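Side-chain contact in extrinsic protein in photosystem II (Chaetoceros gracilis, PDB 4K7B), which probably binds to photosystem II of a marine centric diatom as an extrinsic subunit and is likely to support its oxygen-evolving function: residues L44-A49 with A62-I67. Residues are numbered along the deposited sequence; the frame is centred on the assembly and turned at random. Where two conformers were deposited one is given.
Sequences LFNSGA and AQTNEI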
loop_
_atom_site.group_PDB
_atom_site.type_symbol
_atom_site.label_atom_id
_atom_site.label_comp_id
_atom_site.label_asym_id
_atom_site.label_seq_id
_atom_site.Cartn_x
_atom_site.Cartn_y
_atom_site.Cartn_z
ATOM N N LEU A 44 -0.720 -8.528 -6.470
ATOM C CA LEU A 44 0.215 -9.588 -6.126
ATOM C C LEU A 44 0.375 -9.763 -4.614
ATOM O O LEU A 44 0.657 -10.869 -4.144
ATOM C CB LEU A 44 1.554 -9.347 -6.818
ATOM C CG LEU A 44 1.429 -9.429 -8.340
ATOM C CD1 LEU A 44 2.715 -8.987 -9.015
ATOM C CD2 LEU A 44 1.017 -10.819 -8.777
ATOM N N PHE A 45 0.171 -8.693 -3.846
ATOM C CA PHE A 45 0.039 -8.858 -2.404
ATOM C C PHE A 45 -1.188 -9.690 -2.107
ATOM O O PHE A 45 -1.143 -10.646 -1.357
ATOM C CB PHE A 45 -0.083 -7.534 -1.646
ATOM C CG PHE A 45 -0.206 -7.725 -0.152
ATOM C CD1 PHE A 45 0.930 -7.762 0.651
ATOM C CD2 PHE A 45 -1.453 -7.920 0.445
ATOM C CE1 PHE A 45 0.833 -7.964 2.016
ATOM C CE2 PHE A 45 -1.563 -8.125 1.804
ATOM C CZ PHE A 45 -0.414 -8.156 2.606
ATOM N N ASN A 46 -2.321 -9.298 -2.679
ATOM C CA ASN A 46 -3.544 -9.994 -2.348
ATOM C C ASN A 46 -3.507 -11.478 -2.723
ATOM O O ASN A 46 -3.997 -12.314 -1.963
ATOM C CB ASN A 46 -4.747 -9.306 -3.015
ATOM C CG ASN A 46 -4.951 -7.885 -2.514
ATOM O OD1 ASN A 46 -4.409 -7.505 -1.481
ATOM N ND2 ASN A 46 -5.740 -7.099 -3.249
ATOM N N SER A 47 -2.923 -11.809 -3.875
ATOM C CA SER A 47 -2.856 -13.206 -4.320
ATOM C C SER A 47 -1.735 -13.999 -3.638
ATOM O O SER A 47 -1.897 -15.186 -3.359
ATOM C CB SER A 47 -2.662 -13.286 -5.841
ATOM O OG SER A 47 -3.792 -12.798 -6.543
ATOM N N GLY A 48 -0.615 -13.348 -3.400
ATOM C CA GLY A 48 0.558 -14.023 -2.849
ATOM C C GLY A 48 0.558 -14.168 -1.346
ATOM O O GLY A 48 1.049 -15.161 -0.800
ATOM N N ALA A 49 0.020 -13.168 -0.654
ATOM C CA ALA A 49 -0.114 -13.239 0.798
ATOM C C ALA A 49 -1.224 -14.193 1.221
ATOM O O ALA A 49 -1.175 -14.754 2.320
ATOM C CB ALA A 49 -0.369 -11.849 1.393
ATOM N N ALA A 62 -11.713 -6.345 -1.784
ATOM C CA ALA A 62 -12.691 -5.301 -1.472
ATOM C C ALA A 62 -12.052 -3.997 -0.953
ATOM O O ALA A 62 -12.463 -2.895 -1.351
ATOM C CB ALA A 62 -13.760 -5.820 -0.504
ATOM N N GLN A 63 -11.051 -4.124 -0.086
ATOM C CA GLN A 63 -10.369 -2.953 0.478
ATOM C C GLN A 63 -9.576 -2.211 -0.597
ATOM O O GLN A 63 -9.480 -0.964 -0.607
ATOM C CB GLN A 63 -9.463 -3.392 1.637
ATOM C CG GLN A 63 -10.258 -3.925 2.830
ATOM C CD GLN A 63 -9.481 -4.914 3.680
ATOM O OE1 GLN A 63 -8.300 -5.172 3.446
ATOM N NE2 GLN A 63 -10.154 -5.487 4.673
ATOM N N THR A 64 -9.020 -2.988 -1.524
ATOM C CA THR A 64 -8.316 -2.409 -2.671
ATOM C C THR A 64 -9.286 -1.600 -3.542
ATOM O O THR A 64 -9.016 -0.434 -3.924
ATOM C CB THR A 64 -7.639 -3.509 -3.507
ATOM O OG1 THR A 64 -6.702 -4.221 -2.673
ATOM C CG2 THR A 64 -6.900 -2.914 -4.702
ATOM N N ASN A 65 -10.431 -2.215 -3.831
ATOM C CA ASN A 65 -11.465 -1.534 -4.596
ATOM C C ASN A 65 -11.877 -0.243 -3.899
ATOM O O ASN A 65 -12.118 0.773 -4.549
ATOM C CB ASN A 65 -12.690 -2.418 -4.802
ATOM C CG ASN A 65 -12.480 -3.504 -5.859
ATOM O OD1 ASN A 65 -11.605 -3.412 -6.708
ATOM N ND2 ASN A 65 -13.301 -4.548 -5.801
ATOM N N GLU A 66 -11.958 -0.276 -2.571
ATOM C CA GLU A 66 -12.312 0.928 -1.821
ATOM C C GLU A 66 -11.283 2.042 -2.011
ATOM O O GLU A 66 -11.652 3.227 -2.201
ATOM C CB GLU A 66 -12.471 0.609 -0.334
ATOM C CG GLU A 66 -13.223 1.675 0.428
ATOM C CD GLU A 66 -14.682 1.753 0.019
ATOM O OE1 GLU A 66 -15.270 2.852 0.100
ATOM O OE2 GLU A 66 -15.237 0.713 -0.390
ATOM N N ILE A 67 -9.995 1.679 -1.951
ATOM C CA ILE A 67 -8.955 2.665 -2.259
ATOM C C ILE A 67 -9.185 3.299 -3.632
ATOM O O ILE A 67 -9.127 4.529 -3.783
ATOM C CB ILE A 67 -7.546 2.050 -2.207
ATOM C CG1 ILE A 67 -7.216 1.631 -0.782
ATOM C CG2 ILE A 67 -6.498 3.037 -2.745
ATOM C CD1 ILE A 67 -5.980 0.772 -0.704
#
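Thr-64 OG1 is gripped by two groups: it accepts a hydrogen bond from Asn-46 ND2 at 3.1 Å and is itself bonded to the carbonyl oxygen of Ala-60, one turn earlier on its own helix. The N-H...O angle of 165° makes the bond from Asn-46 nearly straight, and OG1 sits just 4° out of the amide plane, so the amide donates in its own plane. The torsion of Thr-64 explains the intrahelical bond: OG1 lies anti to the carbonyl carbon (chi1 -59°), beside the backbone N, where it can fold back to Ala-60 O. Between 44-49 and 62-67 this pair is the one contact, and it links helix 39-49 to helix 54-73, neighbours in the Psb31 helical bundle; the nearest CA atoms of the two segments, those of Asn-46 and Thr-64, are still 9.0 Å apart. With 57 Å² buried between them, the segments meet through a polar link of side-chain ends, while Asn-46 also rests on Ala-60 and Ile-61 of helix 54-73. The other end of the buried amide is satisfied as well: OD1 is hydrogen-bonded to Tyr-86 OH of helix 76-89, so Asn-46 joins three helices and its amide rotation is fixed from both ends. That same oxygen lies in plane at the edge of the Phe-45 ring. A leucine in place of Asn-46 would probably leave both Tyr-86 OH and Thr-64 OG1 without their amide partner in a partly buried setting.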